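Local coordinates for holo-[acyl-carrier-protein] synthase (Thermotoga maritima, PDB 5XUM), which belongs to the 4'-phosphopantetheinyl transferase superfamily and assembles from three copies of its mixed helix-and-sheet chain, at residues R30-L33 against R37-E40; F46-A51 against V93-D98; F85-Y90 against E140-P145; E128-E131 against W137-E140. All blocks are in the same frame, centred on the assembly; numbering follows the deposited sequence.

Interaction 1: residues R30-L33 against R37-E40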
loop_
_atom_site.group_PDB
_atom_site.type_symbol
_atom_site.label_atom_id
_atom_site.label_comp_id
_atom_site.label_asym_id
_atom_site.label_seq_id
_atom_site.Cartn_x
_atom_site.Cartn_y
_atom_site.Cartn_z
ATOM N N ARG A 30 -17.741 21.591 -9.947
ATOM C CA ARG A 30 -18.000 21.459 -11.383
ATOM C C ARG A 30 -18.204 19.998 -11.789
ATOM O O ARG A 30 -19.036 19.695 -12.647
ATOM C CB ARG A 30 -16.863 22.079 -12.199
ATOM C CG ARG A 30 -16.952 23.590 -12.352
ATOM C CD ARG A 30 -15.749 24.142 -13.101
ATOM N NE ARG A 30 -14.591 24.323 -12.224
ATOM C CZ ARG A 30 -13.348 24.537 -12.647
ATOM N NH1 ARG A 30 -13.074 24.592 -13.945
ATOM N NH2 ARG A 30 -12.368 24.692 -11.766
ATOM N N LEU A 31 -17.439 19.103 -11.166
ATOM C CA LEU A 31 -17.570 17.666 -11.393
ATOM C C LEU A 31 -18.849 17.124 -10.749
ATOM O O LEU A 31 -19.498 16.231 -11.299
ATOM C CB LEU A 31 -16.331 16.932 -10.860
ATOM C CG LEU A 31 -16.134 15.440 -11.150
ATOM C CD1 LEU A 31 -15.968 15.166 -12.639
ATOM C CD2 LEU A 31 -14.930 14.923 -10.378
ATOM N N PHE A 32 -19.203 17.686 -9.593
ATOM C CA PHE A 32 -20.415 17.328 -8.848
ATOM C C PHE A 32 -21.703 17.586 -9.640
ATOM O O PHE A 32 -22.645 16.790 -9.573
ATOM C CB PHE A 32 -20.436 18.078 -7.506
ATOM C CG PHE A 32 -21.637 17.784 -6.642
ATOM C CD1 PHE A 32 -22.024 16.476 -6.366
ATOM C CD2 PHE A 32 -22.361 18.826 -6.070
ATOM C CE1 PHE A 32 -23.122 16.214 -5.561
ATOM C CE2 PHE A 32 -23.458 18.571 -5.260
ATOM C CZ PHE A 32 -23.839 17.263 -5.007
ATOM N N LEU A 33 -21.731 18.686 -10.391
ATOM C CA LEU A 33 -22.888 19.046 -11.219
ATOM C C LEU A 33 -23.132 18.047 -12.353
ATOM O O LEU A 33 -24.273 17.832 -12.764
ATOM C CB LEU A 33 -22.731 20.463 -11.789
ATOM C CG LEU A 33 -22.746 21.658 -10.826
ATOM C CD1 LEU A 33 -22.231 22.912 -11.519
ATOM C CD2 LEU A 33 -24.131 21.900 -10.239
ATOM N N ARG A 37 -25.467 10.330 -9.641
ATOM C CA ARG A 37 -25.602 9.917 -8.244
ATOM C C ARG A 37 -24.853 10.888 -7.330
ATOM O O ARG A 37 -23.652 10.743 -7.088
ATOM C CB ARG A 37 -25.136 8.469 -8.059
ATOM C CG ARG A 37 -26.097 7.453 -8.660
ATOM C CD ARG A 37 -25.413 6.141 -9.017
ATOM N NE ARG A 37 -25.086 5.331 -7.844
ATOM C CZ ARG A 37 -25.941 4.529 -7.209
ATOM N NH1 ARG A 37 -25.536 3.836 -6.154
ATOM N NH2 ARG A 37 -27.199 4.417 -7.619
ATOM N N ARG A 38 -25.589 11.883 -6.839
ATOM C CA ARG A 38 -25.018 13.005 -6.095
ATOM C C ARG A 38 -24.576 12.625 -4.685
ATOM O O ARG A 38 -23.504 13.039 -4.239
ATOM C CB ARG A 38 -26.010 14.173 -6.047
ATOM C CG ARG A 38 -26.329 14.765 -7.412
ATOM C CD ARG A 38 -27.431 15.805 -7.345
ATOM N NE ARG A 38 -26.941 17.116 -6.917
ATOM C CZ ARG A 38 -26.355 18.007 -7.716
ATOM N NH1 ARG A 38 -25.950 19.170 -7.224
ATOM N NH2 ARG A 38 -26.166 17.742 -9.004
ATOM N N ARG A 39 -25.400 11.837 -3.995
ATOM C CA ARG A 39 -25.116 11.432 -2.618
ATOM C C ARG A 39 -23.882 10.533 -2.531
ATOM O O ARG A 39 -23.095 10.640 -1.591
ATOM C CB ARG A 39 -26.329 10.738 -1.999
ATOM C CG ARG A 39 -26.428 10.905 -0.492
ATOM C CD ARG A 39 -27.791 10.472 0.015
ATOM N NE ARG A 39 -28.094 11.062 1.316
ATOM C CZ ARG A 39 -29.167 10.773 2.045
ATOM N NH1 ARG A 39 -30.055 9.887 1.614
ATOM N NH2 ARG A 39 -29.349 11.367 3.218
ATOM N N GLU A 40 -23.727 9.653 -3.519
ATOM C CA GLU A 40 -22.553 8.795 -3.627
ATOM C C GLU A 40 -21.276 9.596 -3.837
ATOM O O GLU A 40 -20.245 9.290 -3.238
ATOM C CB GLU A 40 -22.710 7.810 -4.779
ATOM C CG GLU A 40 -23.523 6.576 -4.444
ATOM C CD GLU A 40 -23.078 5.376 -5.254
ATOM O OE1 GLU A 40 -22.791 5.535 -6.461
ATOM O OE2 GLU A 40 -23.016 4.268 -4.683
#

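Interaction 2: residues F46-A51 against V93-D98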
loop_
_atom_site.group_PDB
_atom_site.type_symbol
_atom_site.label_atom_id
_atom_site.label_comp_id
_atom_site.label_asym_id
_atom_site.label_seq_id
_atom_site.Cartn_x
_atom_site.Cartn_y
_atom_site.Cartn_z
ATOM N N PHE A 46 -15.787 12.696 0.646
ATOM C CA PHE A 46 -15.571 12.789 2.089
ATOM C C PHE A 46 -14.631 11.680 2.556
ATOM O O PHE A 46 -13.693 11.936 3.316
ATOM C CB PHE A 46 -16.897 12.714 2.854
ATOM C CG PHE A 46 -16.824 13.279 4.247
ATOM C CD1 PHE A 46 -16.392 12.495 5.313
ATOM C CD2 PHE A 46 -17.180 14.599 4.493
ATOM C CE1 PHE A 46 -16.317 13.017 6.596
ATOM C CE2 PHE A 46 -17.111 15.128 5.774
ATOM C CZ PHE A 46 -16.678 14.335 6.825
ATOM N N ALA A 47 -14.888 10.458 2.087
ATOM C CA ALA A 47 -14.077 9.294 2.436
ATOM C C ALA A 47 -12.634 9.425 1.939
ATOM O O ALA A 47 -11.701 9.101 2.667
ATOM C CB ALA A 47 -14.719 8.015 1.909
ATOM N N LEU A 48 -12.462 9.904 0.708
ATOM C CA LEU A 48 -11.127 10.121 0.135
ATOM C C LEU A 48 -10.318 11.167 0.904
ATOM O O LEU A 48 -9.124 10.974 1.154
ATOM C CB LEU A 48 -11.220 10.495 -1.350
ATOM C CG LEU A 48 -11.462 9.340 -2.329
ATOM C CD1 LEU A 48 -12.007 9.847 -3.658
ATOM C CD2 LEU A 48 -10.192 8.523 -2.537
ATOM N N LYS A 49 -10.977 12.263 1.281
ATOM C CA LYS A 49 -10.340 13.338 2.051
ATOM C C LYS A 49 -9.941 12.877 3.449
ATOM O O LYS A 49 -8.847 13.195 3.917
ATOM C CB LYS A 49 -11.253 14.564 2.137
ATOM C CG LYS A 49 -11.372 15.339 0.835
ATOM C CD LYS A 49 -12.585 16.248 0.861
ATOM C CE LYS A 49 -13.022 16.635 -0.542
ATOM N NZ LYS A 49 -12.226 17.771 -1.076
ATOM N N GLU A 50 -10.830 12.131 4.104
ATOM C CA GLU A 50 -10.544 11.524 5.407
ATOM C C GLU A 50 -9.364 10.554 5.332
ATOM O O GLU A 50 -8.459 10.614 6.163
ATOM C CB GLU A 50 -11.780 10.805 5.961
ATOM C CG GLU A 50 -12.822 11.715 6.591
ATOM C CD GLU A 50 -12.471 12.117 8.014
ATOM O OE1 GLU A 50 -13.084 11.569 8.954
ATOM O OE2 GLU A 50 -11.582 12.973 8.198
ATOM N N ALA A 51 -9.383 9.668 4.334
ATOM C CA ALA A 51 -8.268 8.747 4.091
ATOM C C ALA A 51 -6.950 9.485 3.831
ATOM O O ALA A 51 -5.896 9.063 4.315
ATOM C CB ALA A 51 -8.588 7.803 2.942
ATOM N N VAL A 93 -4.459 6.345 -5.072
ATOM C CA VAL A 93 -5.779 6.416 -4.457
ATOM C C VAL A 93 -6.777 5.471 -5.131
ATOM O O VAL A 93 -6.664 5.168 -6.322
ATOM C CB VAL A 93 -6.334 7.872 -4.396
ATOM C CG1 VAL A 93 -5.321 8.817 -3.757
ATOM C CG2 VAL A 93 -6.730 8.379 -5.773
ATOM N N SER A 94 -7.734 4.990 -4.347
ATOM C CA SER A 94 -8.819 4.169 -4.869
ATOM C C SER A 94 -10.079 4.387 -4.046
ATOM O O SER A 94 -10.008 4.667 -2.846
ATOM C CB SER A 94 -8.436 2.687 -4.875
ATOM O OG SER A 94 -9.387 1.924 -5.609
ATOM N N LEU A 95 -11.224 4.258 -4.709
ATOM C CA LEU A 95 -12.524 4.435 -4.081
ATOM C C LEU A 95 -13.504 3.391 -4.604
ATOM O O LEU A 95 -13.560 3.122 -5.806
ATOM C CB LEU A 95 -13.067 5.846 -4.351
ATOM C CG LEU A 95 -14.529 6.135 -3.983
ATOM C CD1 LEU A 95 -14.709 6.264 -2.472
ATOM C CD2 LEU A 95 -15.026 7.381 -4.701
ATOM N N SER A 96 -14.266 2.810 -3.686
ATOM C CA SER A 96 -15.343 1.894 -4.030
ATOM C C SER A 96 -16.546 2.198 -3.145
ATOM O O SER A 96 -16.384 2.650 -2.010
ATOM C CB SER A 96 -14.890 0.451 -3.820
ATOM O OG SER A 96 -15.865 -0.467 -4.282
ATOM N N HIS A 97 -17.748 1.972 -3.665
ATOM C CA HIS A 97 -18.955 2.076 -2.840
ATOM C C HIS A 97 -20.030 1.104 -3.221
ATOM O O HIS A 97 -20.330 0.918 -4.402
ATOM C CB HIS A 97 -19.511 3.507 -2.761
ATOM C CG HIS A 97 -19.382 4.298 -4.040
ATOM N ND1 HIS A 97 -20.005 3.945 -5.178
ATOM C CD2 HIS A 97 -18.688 5.476 -4.318
ATOM C CE1 HIS A 97 -19.713 4.837 -6.144
ATOM N NE2 HIS A 97 -18.906 5.775 -5.614
ATOM N N ASP A 98 -20.586 0.460 -2.198
ATOM C CA ASP A 98 -21.787 -0.363 -2.311
ATOM C C ASP A 98 -22.531 -0.256 -0.977
ATOM O O ASP A 98 -22.292 -1.040 -0.056
ATOM C CB ASP A 98 -21.435 -1.821 -2.644
ATOM C CG ASP A 98 -22.669 -2.680 -2.922
ATOM O OD1 ASP A 98 -22.533 -3.922 -2.997
ATOM O OD2 ASP A 98 -23.776 -2.117 -3.067
#

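Interaction 3: residues F85-Y90 against E140-P145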
loop_
_atom_site.group_PDB
_atom_site.type_symbol
_atom_site.label_atom_id
_atom_site.label_comp_id
_atom_site.label_asym_id
_atom_site.label_seq_id
_atom_site.Cartn_x
_atom_site.Cartn_y
_atom_site.Cartn_z
ATOM N N PHE A 85 1.435 19.693 1.941
ATOM C CA PHE A 85 1.137 18.734 3.004
ATOM C C PHE A 85 2.345 17.861 3.353
ATOM O O PHE A 85 2.382 17.241 4.415
ATOM C CB PHE A 85 -0.055 17.848 2.619
ATOM C CG PHE A 85 -1.336 18.605 2.396
ATOM C CD1 PHE A 85 -2.098 19.047 3.472
ATOM C CD2 PHE A 85 -1.786 18.869 1.106
ATOM C CE1 PHE A 85 -3.280 19.741 3.267
ATOM C CE2 PHE A 85 -2.968 19.564 0.894
ATOM C CZ PHE A 85 -3.714 20.004 1.977
ATOM N N GLY A 86 3.323 17.819 2.451
ATOM C CA GLY A 86 4.534 17.015 2.634
ATOM C C GLY A 86 5.349 16.944 1.358
ATOM O O GLY A 86 5.056 17.652 0.389
ATOM N N PHE A 87 6.371 16.092 1.345
ATOM C CA PHE A 87 7.220 15.948 0.159
ATOM C C PHE A 87 6.977 14.659 -0.634
ATOM O O PHE A 87 7.771 14.303 -1.510
ATOM C CB PHE A 87 8.710 16.146 0.495
ATOM C CG PHE A 87 9.297 15.072 1.370
ATOM C CD1 PHE A 87 10.076 14.058 0.818
ATOM C CD2 PHE A 87 9.094 15.083 2.747
ATOM C CE1 PHE A 87 10.627 13.068 1.620
ATOM C CE2 PHE A 87 9.641 14.097 3.555
ATOM C CZ PHE A 87 10.410 13.088 2.992
ATOM N N PHE A 88 5.880 13.965 -0.331
ATOM C CA PHE A 88 5.460 12.833 -1.154
ATOM C C PHE A 88 5.186 13.348 -2.565
ATOM O O PHE A 88 4.644 14.441 -2.733
ATOM C CB PHE A 88 4.220 12.135 -0.564
ATOM C CG PHE A 88 3.020 13.035 -0.411
ATOM C CD1 PHE A 88 2.813 13.750 0.765
ATOM C CD2 PHE A 88 2.092 13.165 -1.441
ATOM C CE1 PHE A 88 1.714 14.585 0.906
ATOM C CE2 PHE A 88 0.991 14.002 -1.309
ATOM C CZ PHE A 88 0.800 14.710 -0.132
ATOM N N ASN A 89 5.590 12.590 -3.577
ATOM C CA ASN A 89 5.303 12.990 -4.954
ATOM C C ASN A 89 4.311 12.070 -5.658
ATOM O O ASN A 89 3.902 12.334 -6.789
ATOM C CB ASN A 89 6.585 13.207 -5.777
ATOM C CG ASN A 89 7.500 11.994 -5.799
ATOM O OD1 ASN A 89 7.326 11.039 -5.039
ATOM N ND2 ASN A 89 8.492 12.034 -6.682
ATOM N N TYR A 90 3.914 11.003 -4.972
ATOM C CA TYR A 90 2.899 10.099 -5.493
ATOM C C TYR A 90 1.792 9.854 -4.481
ATOM O O TYR A 90 2.051 9.589 -3.304
ATOM C CB TYR A 90 3.522 8.778 -5.968
ATOM C CG TYR A 90 4.099 8.872 -7.359
ATOM C CD1 TYR A 90 3.373 8.433 -8.466
ATOM C CD2 TYR A 90 5.362 9.422 -7.575
ATOM C CE1 TYR A 90 3.891 8.530 -9.745
ATOM C CE2 TYR A 90 5.890 9.523 -8.850
ATOM C CZ TYR A 90 5.152 9.080 -9.929
ATOM O OH TYR A 90 5.678 9.182 -11.195
ATOM N N GLU A 140 15.745 15.347 -8.646
ATOM C CA GLU A 140 15.396 14.838 -7.329
ATOM C C GLU A 140 15.395 15.997 -6.342
ATOM O O GLU A 140 16.375 16.737 -6.239
ATOM C CB GLU A 140 16.357 13.724 -6.882
ATOM C CG GLU A 140 16.319 13.376 -5.391
ATOM C CD GLU A 140 14.950 12.931 -4.877
ATOM O OE1 GLU A 140 14.042 12.644 -5.684
ATOM O OE2 GLU A 140 14.780 12.866 -3.641
ATOM N N THR A 141 14.278 16.163 -5.640
ATOM C CA THR A 141 14.163 17.162 -4.581
ATOM C C THR A 141 13.155 16.723 -3.518
ATOM O O THR A 141 12.198 16.000 -3.814
ATOM C CB THR A 141 13.806 18.568 -5.126
ATOM O OG1 THR A 141 13.678 19.488 -4.035
ATOM C CG2 THR A 141 12.501 18.555 -5.920
ATOM N N SER A 142 13.393 17.157 -2.282
ATOM C CA SER A 142 12.474 16.910 -1.176
ATOM C C SER A 142 11.640 18.155 -0.874
ATOM O O SER A 142 10.945 18.211 0.140
ATOM C CB SER A 142 13.243 16.468 0.072
ATOM O OG SER A 142 13.906 15.236 -0.154
ATOM N N LEU A 143 11.714 19.150 -1.754
ATOM C CA LEU A 143 10.915 20.360 -1.605
ATOM C C LEU A 143 9.453 20.081 -1.946
ATOM O O LEU A 143 9.167 19.463 -2.974
ATOM C CB LEU A 143 11.457 21.501 -2.476
ATOM C CG LEU A 143 12.803 22.131 -2.094
ATOM C CD1 LEU A 143 13.239 23.136 -3.151
ATOM C CD2 LEU A 143 12.748 22.786 -0.719
ATOM N N PRO A 144 8.527 20.520 -1.070
ATOM C CA PRO A 144 7.089 20.414 -1.327
ATOM C C PRO A 144 6.701 21.213 -2.581
ATOM O O PRO A 144 7.371 22.201 -2.902
ATOM C CB PRO A 144 6.463 21.022 -0.067
ATOM C CG PRO A 144 7.508 20.881 0.987
ATOM C CD PRO A 144 8.801 21.094 0.261
ATOM N N PRO A 145 5.633 20.785 -3.288
ATOM C CA PRO A 145 5.308 21.307 -4.625
ATOM C C PRO A 145 5.151 22.828 -4.732
ATOM O O PRO A 145 5.635 23.417 -5.699
ATOM C CB PRO A 145 3.991 20.596 -4.983
ATOM C CG PRO A 145 3.479 20.026 -3.703
ATOM C CD PRO A 145 4.692 19.726 -2.878
HETATM O O HOH W 1 9.298 14.991 -3.550
#

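Interaction 4: residues E128-E131 against W137-E140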
loop_
_atom_site.group_PDB
_atom_site.type_symbol
_atom_site.label_atom_id
_atom_site.label_comp_id
_atom_site.label_asym_id
_atom_site.label_seq_id
_atom_site.Cartn_x
_atom_site.Cartn_y
_atom_site.Cartn_z
ATOM N N GLU A 128 19.934 17.829 -7.755
ATOM C CA GLU A 128 20.479 16.657 -8.416
ATOM C C GLU A 128 19.657 16.412 -9.681
ATOM O O GLU A 128 18.486 16.037 -9.607
ATOM C CB GLU A 128 20.403 15.452 -7.471
ATOM C CG GLU A 128 21.002 14.161 -8.013
ATOM C CD GLU A 128 20.802 12.976 -7.081
ATOM O OE1 GLU A 128 21.333 11.888 -7.388
ATOM O OE2 GLU A 128 20.121 13.122 -6.041
ATOM N N VAL A 129 20.271 16.659 -10.836
ATOM C CA VAL A 129 19.615 16.484 -12.134
ATOM C C VAL A 129 19.878 15.071 -12.656
ATOM O O VAL A 129 21.024 14.620 -12.692
ATOM C CB VAL A 129 20.080 17.552 -13.155
ATOM C CG1 VAL A 129 19.509 17.279 -14.540
ATOM C CG2 VAL A 129 19.681 18.945 -12.689
ATOM N N LEU A 130 18.812 14.383 -13.059
ATOM C CA LEU A 130 18.890 12.962 -13.411
ATOM C C LEU A 130 18.836 12.685 -14.913
ATOM O O LEU A 130 19.737 12.044 -15.458
ATOM C CB LEU A 130 17.798 12.167 -12.682
ATOM C CG LEU A 130 17.872 12.087 -11.153
ATOM C CD1 LEU A 130 16.525 11.671 -10.577
ATOM C CD2 LEU A 130 18.976 11.142 -10.694
ATOM N N GLU A 131 17.780 13.159 -15.572
ATOM C CA GLU A 131 17.559 12.891 -16.996
ATOM C C GLU A 131 16.913 14.064 -17.727
ATOM O O GLU A 131 16.277 14.922 -17.111
ATOM C CB GLU A 131 16.694 11.637 -17.183
ATOM C CG GLU A 131 17.471 10.329 -17.227
ATOM C CD GLU A 131 16.594 9.128 -17.538
ATOM O OE1 GLU A 131 15.624 9.269 -18.316
ATOM O OE2 GLU A 131 16.882 8.033 -17.010
ATOM N N TRP A 137 13.565 18.722 -17.602
ATOM C CA TRP A 137 14.587 18.074 -16.783
ATOM C C TRP A 137 13.970 17.328 -15.634
ATOM O O TRP A 137 13.090 17.854 -14.943
ATOM C CB TRP A 137 15.574 19.105 -16.248
ATOM C CG TRP A 137 16.365 19.815 -17.321
ATOM C CD1 TRP A 137 16.106 21.061 -17.887
ATOM C CD2 TRP A 137 17.581 19.337 -17.995
ATOM N NE1 TRP A 137 17.048 21.376 -18.834
ATOM C CE2 TRP A 137 17.961 20.387 -18.949
ATOM C CE3 TRP A 137 18.363 18.189 -17.908
ATOM C CZ2 TRP A 137 19.076 20.269 -19.766
ATOM C CZ3 TRP A 137 19.488 18.083 -18.738
ATOM C CH2 TRP A 137 19.832 19.098 -19.645
ATOM N N GLU A 138 14.422 16.093 -15.420
ATOM C CA GLU A 138 14.011 15.317 -14.254
ATOM C C GLU A 138 14.985 15.574 -13.111
ATOM O O GLU A 138 16.194 15.374 -13.256
ATOM C CB GLU A 138 13.934 13.817 -14.572
ATOM C CG GLU A 138 13.296 12.988 -13.460
ATOM C CD GLU A 138 13.385 11.486 -13.682
ATOM O OE1 GLU A 138 13.019 10.733 -12.754
ATOM O OE2 GLU A 138 13.815 11.047 -14.772
ATOM N N ILE A 139 14.453 16.033 -11.981
ATOM C CA ILE A 139 15.269 16.338 -10.807
ATOM C C ILE A 139 14.828 15.524 -9.592
ATOM O O ILE A 139 13.689 15.051 -9.528
ATOM C CB ILE A 139 15.246 17.851 -10.456
ATOM C CG1 ILE A 139 13.821 18.322 -10.120
ATOM C CG2 ILE A 139 15.857 18.680 -11.586
ATOM C CD1 ILE A 139 13.759 19.618 -9.338
ATOM N N GLU A 140 15.745 15.347 -8.646
ATOM C CA GLU A 140 15.396 14.838 -7.329
ATOM C C GLU A 140 15.395 15.997 -6.342
ATOM O O GLU A 140 16.375 16.737 -6.239
ATOM C CB GLU A 140 16.357 13.724 -6.882
ATOM C CG GLU A 140 16.319 13.376 -5.391
ATOM C CD GLU A 140 14.950 12.931 -4.877
ATOM O OE1 GLU A 140 14.042 12.644 -5.684
ATOM O OE2 GLU A 140 14.780 12.866 -3.641
HETATM O O HOH W 2 18.644 17.635 -4.953
#

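Interaction 1: residues R30-L33 against R37-E40
Phe32 and Arg38 meet through their flat groups. The guanidinium carbon of Arg38 stands over one face of the Phe32 ring, while the backbone C of Arg38 lies at the ring's edge, in its plane. One face of the Arg38 guanidinium lies against Phe32 CZ and CE1, CE1 being offset toward the rim. The evidence for a cation-pi interaction is that Arg38 CZ is 4.1 Å from the centroid of the Phe32 ring and 26° off the ring normal. The planes are 45° apart, so this is a tilted approach and not a flat stack. The closest pair is Phe32 CE2 and Arg38 NH1 at 3.2 Å.

Two torsions bring the groups together. Phe32 carries its ring anti to the backbone N, and the Arg38 chain bends at chi3 (81°), which turns its end back over the ring. Before that bend, Arg38 CB already rests 3.6 Å from Phe32 CE1.

The contact bridges two consecutive helices, 26-34 and 38-56, joined by a short link, and it sits where the second helix begins. Arg37 occupies the N-cap position there and grips Glu40 side-on with two nitrogens. Its NE reaches Glu40 OE1 at 2.7 Å and its NH1 reaches Glu40 OE2 at 2.9 Å. Both oxygens lie close to the guanidinium plane but are approached from above the carboxylate plane.

Besides the cation-pi contact, Arg38 NE forms a salt bridge with Glu17, which itself touches Phe32. Leu33 adds a peripheral contact, its CA lying 4.2 Å from Arg38 NH2.

Interaction 2: residues F46-A51 against V93-D98
Leu48 is the residue through which helix 46-51 touches strand 93-97, an instance of a helix packed on an antiparallel sheet. Within this chain the sheet comprises strands 2-11, 100-108 and 90-97. The short axes approach to 9.4 Å, and their N-to-C directions differ by 141°, so the helix runs roughly counter to the strand and obliquely over it.

The apolar contacts divide between the two methyl groups of Leu48. With CG anti to the backbone N (chi1 169°), Leu95 presents CD2 to Leu48 CD1 at 4.0 Å, the two side chains crossing at about a right angle. Leu48 CD2 faces the other way along the strand and lies 4.3 Å from Val93 CB. Val93 and Leu95 both point toward the helix, as alternate residues of a strand should. Ala103 and Phe70 pack on Leu48 as well, so its surroundings include other strands besides this one.

The intervening Ser94 points away from the helix, and its polar bonding belongs to the subunit interface. Ser94 OG is hydrogen-bonded to Ile7 N of the second subunit, and Ser96 OG to Val9 N of the same neighbour. One strand therefore serves the chain's own core with one face and the trimer with the other.

No hydrogen bond joins helix to strand. Backbone polarity enters only as a van der Waals approach: Leu48 CD2 lies 3.9 Å from the carbonyl O of Ser94.

Interaction 3: residues F85-Y90 against E140-P145
Phe87 sets its CB only 3.1 Å from the carbonyl O of Ser142, a short carbon-to-oxygen approach in a contact where no direct hydrogen bond spans the two segments. A water takes over that task. It donates to Phe87 O at 2.6 Å and to Thr141 O at 3.1 Å, tying two backbone carbonyls that could not bond to each other.

The Phe87 ring leaves the backbone from between N and the carbonyl carbon (chi1 67°), which carries CD1 to 4.0 Å from Ser142 CB. The carbonyl of Ser142 lies obliquely to this ring.

Both segments are irregular: 85-90 leads into strand 90-97 of the antiparallel sheet, and 140-145 joins strand 137-140 to helix 145-154, for which Pro144 is the N-cap residue. An ST turn shapes the second loop, Thr141 OG1 accepting from Leu143 N at 3.0 Å.

One residue before Phe87, Gly86 O meets the two prolines, 3.7 Å from Pro144 CB and 3.9 Å from Pro145 CD. Asp84 touches both proline rings too, and Tyr162 packs on Pro145 from strand 158-162.

Interaction 4: residues E128-E131 against W137-E140
Val129 sends its two methyls to different partners: CG1 approaches Trp137 CE3 at 3.7 Å, CG2 approaches Ile139 CG2 at 4.0 Å. In both pairs the side chains cross obliquely. With CG1 anti to the backbone N (chi1 174°), Val129 leans toward the indole, which also has a cation-pi partner in Arg132. Helix 120-126 packs against this apolar side through Arg124, which touches Val129 and Trp137.

Glutamates make up the opposite face. Glu128 and Glu140 lie with carboxylate planes perpendicular, and Glu128 OE2 stops 3.9 Å from Glu140 CG. The Glu140 chain bends at chi2 (58°), leading its carboxylate away to a hydrogen bond from Gly112 N. Glu131 and Glu138 both run extended beyond CG, bringing Glu131 OE1 within 4.4 Å of Glu138 OE2; this proximity may raise the proton affinity of one of them, although Glu138 OE1 accepts from Asp113 N.

The strands form an antiparallel beta hairpin interrupted by a classic bulge, in which Leu130 and Glu131 together face Glu138. Leu130 N donates to Glu138 O at 2.8 Å, while Glu138 N donates to Glu131 O at 2.8 Å. Nearer the hairpin's open end, Glu140 N bonds to Glu128 O at 3.0 Å, with an N-H...O angle of 169°. A water extends the ladder, accepting from Glu128 N and donating to Glu140 O at 2.8 Å.

Overall arrangement
The four contacts form two pairs on opposite sides of the chain's centre. Interactions 1 and 2 share helix 38-56, their centres 14 Å apart, and they touch where Glu40 OE2 packs 3.1 Å from His97 ND1. Interactions 3 and 4 also have centres 14 Å apart and share Glu140, which belongs to both the 137-140 and the 140-145 segments. Between the pairs, interaction 2 and interaction 3 adjoin in sequence through strand 90-97, although their centres are 23 Å apart. Interactions 1 and 4 are the most distant, about 39 Å between centres. Interaction 2 alone touches another subunit, through segment 93-98; a glycerol, probably from the crystallisation liquor, is hydrogen-bonded to Glu50 OE1.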